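Local coordinates for NANS (YJHS), A 9-O-acetyl N-acetylneuraminic acid esterase (Escherichia coli O157:H7 EDL933, PDB 3PT5), which probably hydrolyses the 9-O-acetyl group of 9-O-acetyl-N-acetylneuraminic acid, a sialic acid of host mucosal surfaces on which the bacterium can grow, at residues I74-M86 with G123-A135. Sequence-based numbering, arbitrary orientation.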
ATOM      1  N   ILE A  74       4.044  13.561   8.243  1.00 13.83           N
ATOM      2  CA  ILE A  74       4.741  12.864   9.319  1.00 12.27           C
ATOM      3  C   ILE A  74       5.716  11.822   8.729  1.00 12.73           C
ATOM      4  O   ILE A  74       5.650  11.501   7.545  1.00 12.97           O
ATOM      5  CB  ILE A  74       3.745  12.204  10.327  1.00 12.09           C
ATOM      6  CG1 ILE A  74       2.948  11.094   9.636  1.00 12.36           C
ATOM      7  CG2 ILE A  74       2.831  13.263  10.937  1.00 13.59           C
ATOM      8  CD1 ILE A  74       2.219  10.128  10.610  1.00 12.67           C
ATOM      9  N   PRO A  75       6.634  11.303   9.550  1.00 12.08           N
ATOM     10  CA  PRO A  75       7.529  10.269   9.026  1.00 11.75           C
ATOM     11  C   PRO A  75       6.787   9.034   8.518  1.00 11.96           C
ATOM     12  O   PRO A  75       5.803   8.590   9.118  1.00 11.67           O
ATOM     13  CB  PRO A  75       8.394   9.894  10.218  1.00 12.04           C
ATOM     14  CG  PRO A  75       8.366  11.134  11.127  1.00 12.43           C
ATOM     15  CD  PRO A  75       6.947  11.659  10.950  1.00 12.12           C
ATOM     16  N   LEU A  76       7.267   8.490   7.402  1.00 11.68           N
ATOM     17  CA  LEU A  76       6.728   7.206   6.932  1.00 11.08           C
ATOM     18  C   LEU A  76       7.492   6.098   7.617  1.00 11.65           C
ATOM     19  O   LEU A  76       8.711   6.156   7.714  1.00 13.01           O
ATOM     20  CB  LEU A  76       6.860   7.079   5.423  1.00 11.16           C
ATOM     21  CG  LEU A  76       6.546   5.706   4.829  1.00  9.72           C
ATOM     22  CD1 LEU A  76       5.107   5.301   5.014  1.00 10.26           C
ATOM     23  CD2 LEU A  76       6.919   5.743   3.332  1.00 11.70           C
ATOM     24  N   THR A  77       6.769   5.088   8.103  1.00 12.40           N
ATOM     25  CA  THR A  77       7.430   3.986   8.804  1.00 12.49           C
ATOM     26  C   THR A  77       6.998   2.663   8.189  1.00 12.10           C
ATOM     27  O   THR A  77       6.309   2.647   7.167  1.00 12.56           O
ATOM     28  CB  THR A  77       7.186   3.986  10.350  1.00 13.84           C
ATOM     29  OG1 THR A  77       5.852   3.546  10.659  1.00 15.28           O
ATOM     30  CG2 THR A  77       7.373   5.407  10.923  1.00 13.81           C
ATOM     31  N   HIS A  78       7.418   1.567   8.808  1.00 11.31           N
ATOM     32  CA  HIS A  78       7.052   0.232   8.291  1.00 10.00           C
ATOM     33  C   HIS A  78       5.569  -0.105   8.386  1.00 11.17           C
ATOM     34  O   HIS A  78       5.092  -1.015   7.699  1.00  9.65           O
ATOM     35  CB  HIS A  78       7.865  -0.834   9.002  1.00 10.78           C
ATOM     36  CG  HIS A  78       7.576  -0.900  10.467  1.00 11.36           C
ATOM     37  ND1 HIS A  78       8.250  -0.114  11.384  1.00 12.11           N
ATOM     38  CD2 HIS A  78       6.676  -1.624  11.174  1.00 12.09           C
ATOM     39  CE1 HIS A  78       7.772  -0.361  12.596  1.00  9.70           C
ATOM     40  NE2 HIS A  78       6.811  -1.261  12.498  1.00 10.74           N
ATOM     41  N   CYS A  79       4.828   0.640   9.213  1.00 10.69           N
ATOM     42  CA  CYS A  79       3.403   0.364   9.403  1.00 11.34           C
ATOM     43  C   CYS A  79       2.596   1.639   9.197  1.00 11.70           C
ATOM     44  O   CYS A  79       2.356   2.369  10.158  1.00 11.51           O
ATOM     45  CB  CYS A  79       3.170  -0.237  10.798  1.00 11.16           C
ATOM     46  SG  CYS A  79       1.543  -0.973  10.965  1.00 12.95           S
ATOM     47  N   PRO A  80       2.237   1.950   7.934  1.00 11.49           N
ATOM     48  CA  PRO A  80       1.700   3.268   7.594  1.00 11.27           C
ATOM     49  C   PRO A  80       0.272   3.557   8.058  1.00 11.11           C
ATOM     50  O   PRO A  80      -0.440   2.698   8.580  1.00 11.59           O
ATOM     51  CB  PRO A  80       1.731   3.263   6.041  1.00 11.84           C
ATOM     52  CG  PRO A  80       2.752   2.244   5.664  1.00 11.73           C
ATOM     53  CD  PRO A  80       2.546   1.170   6.720  1.00 12.34           C
ATOM     54  N   HIS A  81      -0.139   4.797   7.802  1.00 10.60           N
ATOM     55  CA  HIS A  81      -1.414   5.348   8.184  1.00 11.19           C
ATOM     56  C   HIS A  81      -2.535   5.033   7.198  1.00 11.10           C
ATOM     57  O   HIS A  81      -3.254   5.900   6.731  1.00 11.78           O
ATOM     58  CB  HIS A  81      -1.250   6.846   8.401  1.00 10.51           C
ATOM     59  CG  HIS A  81      -0.729   7.204   9.761  1.00 11.67           C
ATOM     60  ND1 HIS A  81       0.359   6.591  10.343  1.00 14.16           N
ATOM     61  CD2 HIS A  81      -1.175   8.118  10.658  1.00  9.90           C
ATOM     62  CE1 HIS A  81       0.565   7.117  11.543  1.00 10.87           C
ATOM     63  NE2 HIS A  81      -0.347   8.051  11.748  1.00 14.65           N
ATOM     64  N   ASP A  82      -2.670   3.754   6.883  1.00 11.34           N
ATOM     65  CA  ASP A  82      -3.779   3.317   6.037  1.00 10.98           C
ATOM     66  C   ASP A  82      -5.100   3.409   6.792  1.00 11.31           C
ATOM     67  O   ASP A  82      -5.116   3.673   8.005  1.00 11.58           O
ATOM     68  CB  ASP A  82      -3.468   1.912   5.522  1.00 11.68           C
ATOM     69  CG  ASP A  82      -2.325   1.918   4.462  1.00 14.14           C
ATOM     70  OD1 ASP A  82      -2.545   2.497   3.377  1.00 15.03           O
ATOM     71  OD2 ASP A  82      -1.220   1.350   4.701  1.00 14.91           O
ATOM     72  N   VAL A  83      -6.215   3.204   6.087  1.00 10.96           N
ATOM     73  CA  VAL A  83      -7.537   3.293   6.692  1.00 12.16           C
ATOM     74  C   VAL A  83      -7.682   2.279   7.814  1.00 11.79           C
ATOM     75  O   VAL A  83      -8.294   2.568   8.870  1.00 12.12           O
ATOM     76  CB  VAL A  83      -8.635   3.049   5.634  1.00 12.05           C
ATOM     77  CG1 VAL A  83     -10.017   3.226   6.232  1.00 13.59           C
ATOM     78  CG2 VAL A  83      -8.426   3.969   4.431  1.00 13.21           C
ATOM     79  N   GLN A  84      -7.132   1.086   7.598  1.00 11.54           N
ATOM     80  CA  GLN A  84      -7.025   0.114   8.673  1.00 11.98           C
ATOM     81  C   GLN A  84      -5.723   0.248   9.455  1.00 12.32           C
ATOM     82  O   GLN A  84      -4.627   0.219   8.879  1.00 12.43           O
ATOM     83  CB  GLN A  84      -7.133  -1.291   8.119  1.00 11.43           C
ATOM     84  CG  GLN A  84      -7.247  -2.329   9.203  1.00 11.17           C
ATOM     85  CD  GLN A  84      -7.180  -3.718   8.651  1.00 11.67           C
ATOM     86  OE1 GLN A  84      -6.852  -3.911   7.464  1.00  8.80           O
ATOM     87  NE2 GLN A  84      -7.441  -4.705   9.500  1.00 14.28           N
ATOM     88  N   ASP A  85      -5.839   0.369  10.775  1.00 12.77           N
ATOM     89  CA  ASP A  85      -4.690   0.595  11.645  1.00 11.02           C
ATOM     90  C   ASP A  85      -4.100  -0.725  12.132  1.00 11.18           C
ATOM     91  O   ASP A  85      -4.737  -1.443  12.921  1.00 11.13           O
ATOM     92  CB  ASP A  85      -5.154   1.464  12.840  1.00 11.70           C
ATOM     93  CG  ASP A  85      -4.025   1.861  13.784  1.00 12.98           C
ATOM     94  OD1 ASP A  85      -2.906   1.302  13.715  1.00 13.47           O
ATOM     95  OD2 ASP A  85      -4.284   2.745  14.649  1.00 15.05           O
ATOM     96  N   MET A  86      -2.907  -1.067  11.627  1.00 10.38           N
ATOM     97  CA  MET A  86      -2.256  -2.335  11.978  1.00  9.63           C
ATOM     98  C   MET A  86      -1.167  -2.179  13.043  1.00  9.60           C
ATOM     99  O   MET A  86      -0.473  -3.143  13.363  1.00 10.19           O
ATOM    100  CB  MET A  86      -1.631  -2.983  10.720  1.00  9.68           C
ATOM    101  CG  MET A  86      -2.598  -3.234   9.548  1.00 11.39           C
ATOM    102  SD  MET A  86      -3.999  -4.285   9.965  1.00 12.27           S
ATOM    103  CE  MET A  86      -3.162  -5.869   9.999  1.00 11.99           C
ATOM    104  N   GLY A 123      11.758  15.388  -1.330  1.00 10.34           N
ATOM    105  CA  GLY A 123      11.528  14.185  -0.548  1.00 10.48           C
ATOM    106  C   GLY A 123      10.468  13.341  -1.251  1.00 10.34           C
ATOM    107  O   GLY A 123      10.047  13.662  -2.341  1.00 10.44           O
ATOM    108  N   ILE A 124      10.049  12.269  -0.592  1.00 11.29           N
ATOM    109  CA  ILE A 124       9.019  11.389  -1.104  1.00 11.01           C
ATOM    110  C   ILE A 124       7.869  11.454  -0.092  1.00 11.05           C
ATOM    111  O   ILE A 124       8.121  11.378   1.117  1.00 10.88           O
ATOM    112  CB  ILE A 124       9.502   9.896  -1.205  1.00 11.41           C
ATOM    113  CG1 ILE A 124      10.708   9.691  -2.171  1.00 13.47           C
ATOM    114  CG2 ILE A 124       8.324   8.996  -1.572  1.00 12.49           C
ATOM    115  CD1 ILE A 124      10.347   9.692  -3.649  1.00 14.79           C
ATOM    116  N   LEU A 125       6.643  11.597  -0.599  1.00 10.64           N
ATOM    117  CA  LEU A 125       5.435  11.721   0.228  1.00 11.61           C
ATOM    118  C   LEU A 125       4.480  10.633  -0.190  1.00 11.47           C
ATOM    119  O   LEU A 125       3.934  10.662  -1.282  1.00 11.26           O
ATOM    120  CB  LEU A 125       4.747  13.085   0.075  1.00 12.09           C
ATOM    121  CG  LEU A 125       3.451  13.303   0.877  1.00 13.21           C
ATOM    122  CD1 LEU A 125       3.674  13.112   2.367  1.00 12.89           C
ATOM    123  CD2 LEU A 125       2.840  14.673   0.573  1.00 14.82           C
ATOM    124  N   ILE A 126       4.298   9.643   0.687  1.00 10.99           N
ATOM    125  CA  ILE A 126       3.363   8.551   0.403  1.00 11.70           C
ATOM    126  C   ILE A 126       1.971   8.931   0.930  1.00 11.46           C
ATOM    127  O   ILE A 126       1.855   9.527   2.002  1.00 11.84           O
ATOM    128  CB  ILE A 126       3.854   7.242   1.094  1.00 10.91           C
ATOM    129  CG1 ILE A 126       5.201   6.780   0.495  1.00 11.78           C
ATOM    130  CG2 ILE A 126       2.809   6.128   1.057  1.00 12.01           C
ATOM    131  CD1 ILE A 126       5.325   6.761  -0.999  1.00 13.26           C
ATOM    132  N   VAL A 127       0.943   8.601   0.152  1.00 11.22           N
ATOM    133  CA  VAL A 127      -0.451   8.829   0.523  1.00 11.06           C
ATOM    134  C   VAL A 127      -1.130   7.440   0.751  1.00 10.84           C
ATOM    135  O   VAL A 127      -1.594   6.820  -0.184  1.00 10.77           O
ATOM    136  CB  VAL A 127      -1.218   9.685  -0.546  1.00 10.55           C
ATOM    137  CG1 VAL A 127      -2.656   9.996  -0.088  1.00 11.74           C
ATOM    138  CG2 VAL A 127      -0.457  10.988  -0.845  1.00 10.57           C
ATOM    139  N   PRO A 128      -1.128   6.955   2.019  1.00 10.83           N
ATOM    140  CA  PRO A 128      -1.627   5.607   2.282  1.00 10.57           C
ATOM    141  C   PRO A 128      -3.147   5.595   2.408  1.00 11.25           C
ATOM    142  O   PRO A 128      -3.714   6.250   3.303  1.00 11.82           O
ATOM    143  CB  PRO A 128      -0.882   5.189   3.574  1.00 10.24           C
ATOM    144  CG  PRO A 128      -0.483   6.461   4.216  1.00 11.55           C
ATOM    145  CD  PRO A 128      -0.529   7.575   3.214  1.00 11.67           C
ATOM    146  N   CYS A 129      -3.773   4.846   1.495  1.00 11.25           N
ATOM    147  CA  CYS A 129      -5.234   4.713   1.422  1.00 11.54           C
ATOM    148  C   CYS A 129      -5.700   3.274   1.264  1.00 11.97           C
ATOM    149  O   CYS A 129      -6.535   3.008   0.415  1.00 14.06           O
ATOM    150  CB  CYS A 129      -5.787   5.576   0.277  1.00 11.43           C
ATOM    151  SG  CYS A 129      -5.315   7.309   0.364  1.00 16.18           S
ATOM    152  N   CYS A 130      -5.139   2.358   2.062  1.00 11.20           N
ATOM    153  CA  CYS A 130      -5.491   0.943   1.954  1.00 11.64           C
ATOM    154  C   CYS A 130      -6.418   0.505   3.063  1.00 11.50           C
ATOM    155  O   CYS A 130      -6.440   1.095   4.149  1.00 11.85           O
ATOM    156  CB  CYS A 130      -4.233   0.089   2.016  1.00 10.54           C
ATOM    157  SG  CYS A 130      -2.923   0.564   0.881  1.00 13.17           S
ATOM    158  N   ARG A 131      -7.165  -0.565   2.804  1.00 10.74           N
ATOM    159  CA  ARG A 131      -8.081  -1.101   3.795  1.00 11.67           C
ATOM    160  C   ARG A 131      -8.116  -2.620   3.602  1.00 10.46           C
ATOM    161  O   ARG A 131      -8.526  -3.103   2.560  1.00  9.91           O
ATOM    162  CB  ARG A 131      -9.479  -0.448   3.617  1.00 12.53           C
ATOM    163  CG  ARG A 131     -10.609  -1.113   4.429  1.00 15.34           C
ATOM    164  CD  ARG A 131     -10.232  -1.057   5.869  1.00 15.45           C
ATOM    165  NE  ARG A 131     -11.327  -1.243   6.816  1.00 17.20           N
ATOM    166  CZ  ARG A 131     -11.588  -2.371   7.461  1.00 19.57           C
ATOM    167  NH1 ARG A 131     -10.848  -3.456   7.265  1.00 20.97           N
ATOM    168  NH2 ARG A 131     -12.591  -2.398   8.337  1.00 20.44           N
ATOM    169  N   GLY A 132      -7.668  -3.369   4.601  1.00 10.20           N
ATOM    170  CA  GLY A 132      -7.764  -4.835   4.529  1.00 10.01           C
ATOM    171  C   GLY A 132      -9.209  -5.240   4.369  1.00 10.57           C
ATOM    172  O   GLY A 132     -10.108  -4.608   4.943  1.00 11.61           O
ATOM    173  N   GLY A 133      -9.439  -6.285   3.578  1.00 10.54           N
ATOM    174  CA  GLY A 133     -10.763  -6.871   3.391  1.00 12.80           C
ATOM    175  C   GLY A 133     -11.746  -5.952   2.708  1.00 13.06           C
ATOM    176  O   GLY A 133     -12.958  -6.009   2.975  1.00 15.66           O
ATOM    177  N   SER A 134     -11.231  -5.104   1.837  1.00 11.46           N
ATOM    178  CA  SER A 134     -12.059  -4.198   1.058  1.00 11.13           C
ATOM    179  C   SER A 134     -12.264  -4.773  -0.349  1.00 11.04           C
ATOM    180  O   SER A 134     -11.480  -5.615  -0.834  1.00 12.74           O
ATOM    181  CB  SER A 134     -11.442  -2.787   1.044  1.00 10.26           C
ATOM    182  OG  SER A 134     -10.164  -2.825   0.438  1.00 11.93           O
ATOM    183  N   ALA A 135     -13.339  -4.342  -1.004  1.00 11.47           N
ATOM    184  CA  ALA A 135     -13.723  -4.945  -2.281  1.00 10.55           C
ATOM    185  C   ALA A 135     -14.670  -4.052  -3.054  1.00 11.27           C
ATOM    186  O   ALA A 135     -15.219  -3.137  -2.490  1.00 11.08           O
ATOM    187  CB  ALA A 135     -14.395  -6.292  -2.042  1.00 11.21           C
TER
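Asp82 lies across Pro128 and takes hold of the chain just beyond it, on strand 122-130 of the SGNH hydrolase fold. This strand is an inner one of the parallel part of the sheet. Residues 76-86 are the loop that leaves edge strand 73-75 and passes over strand 122-130; strand 52-55 lies between the two strands in the sheet. With CG turned beside its own backbone N (chi1 -71°), Asp82 brings OD1 to 3.2 Å from Pro128 CB. The same oxygen accepts a hydrogen bond from Cys130 N at 2.9 Å, met on its anti side and 32° out of the carboxylate plane. One residue on, Val83 N gives a weak bond to Cys130 O, so Cys130 is held through both its N-H and its carbonyl. Just before Asp82 in the chain, His81 O stands 3.5 Å from Pro128 O; both are acceptors, and the guanidinium of Arg57 bonds to each, tying loop to strand. Earlier along both segments, Leu76 CD2 presses on Ile126 CG1 at a tight 3.5 Å. At the other end Gln84, its chain extended with CG anti to the backbone N, runs at about a right angle to Arg131, whose CD packs 3.8 Å from Gln84 CB. The amide and guanidinium planes are 39° apart, and Arg131 NH2 reaches on to His152 O. Two donors meet Gln84 OE1: the hydroxyl of Tyr35 and, in a weak, bent 3.0 Å bond, Gly132 N, within the type II turn from Arg131 to Ser134.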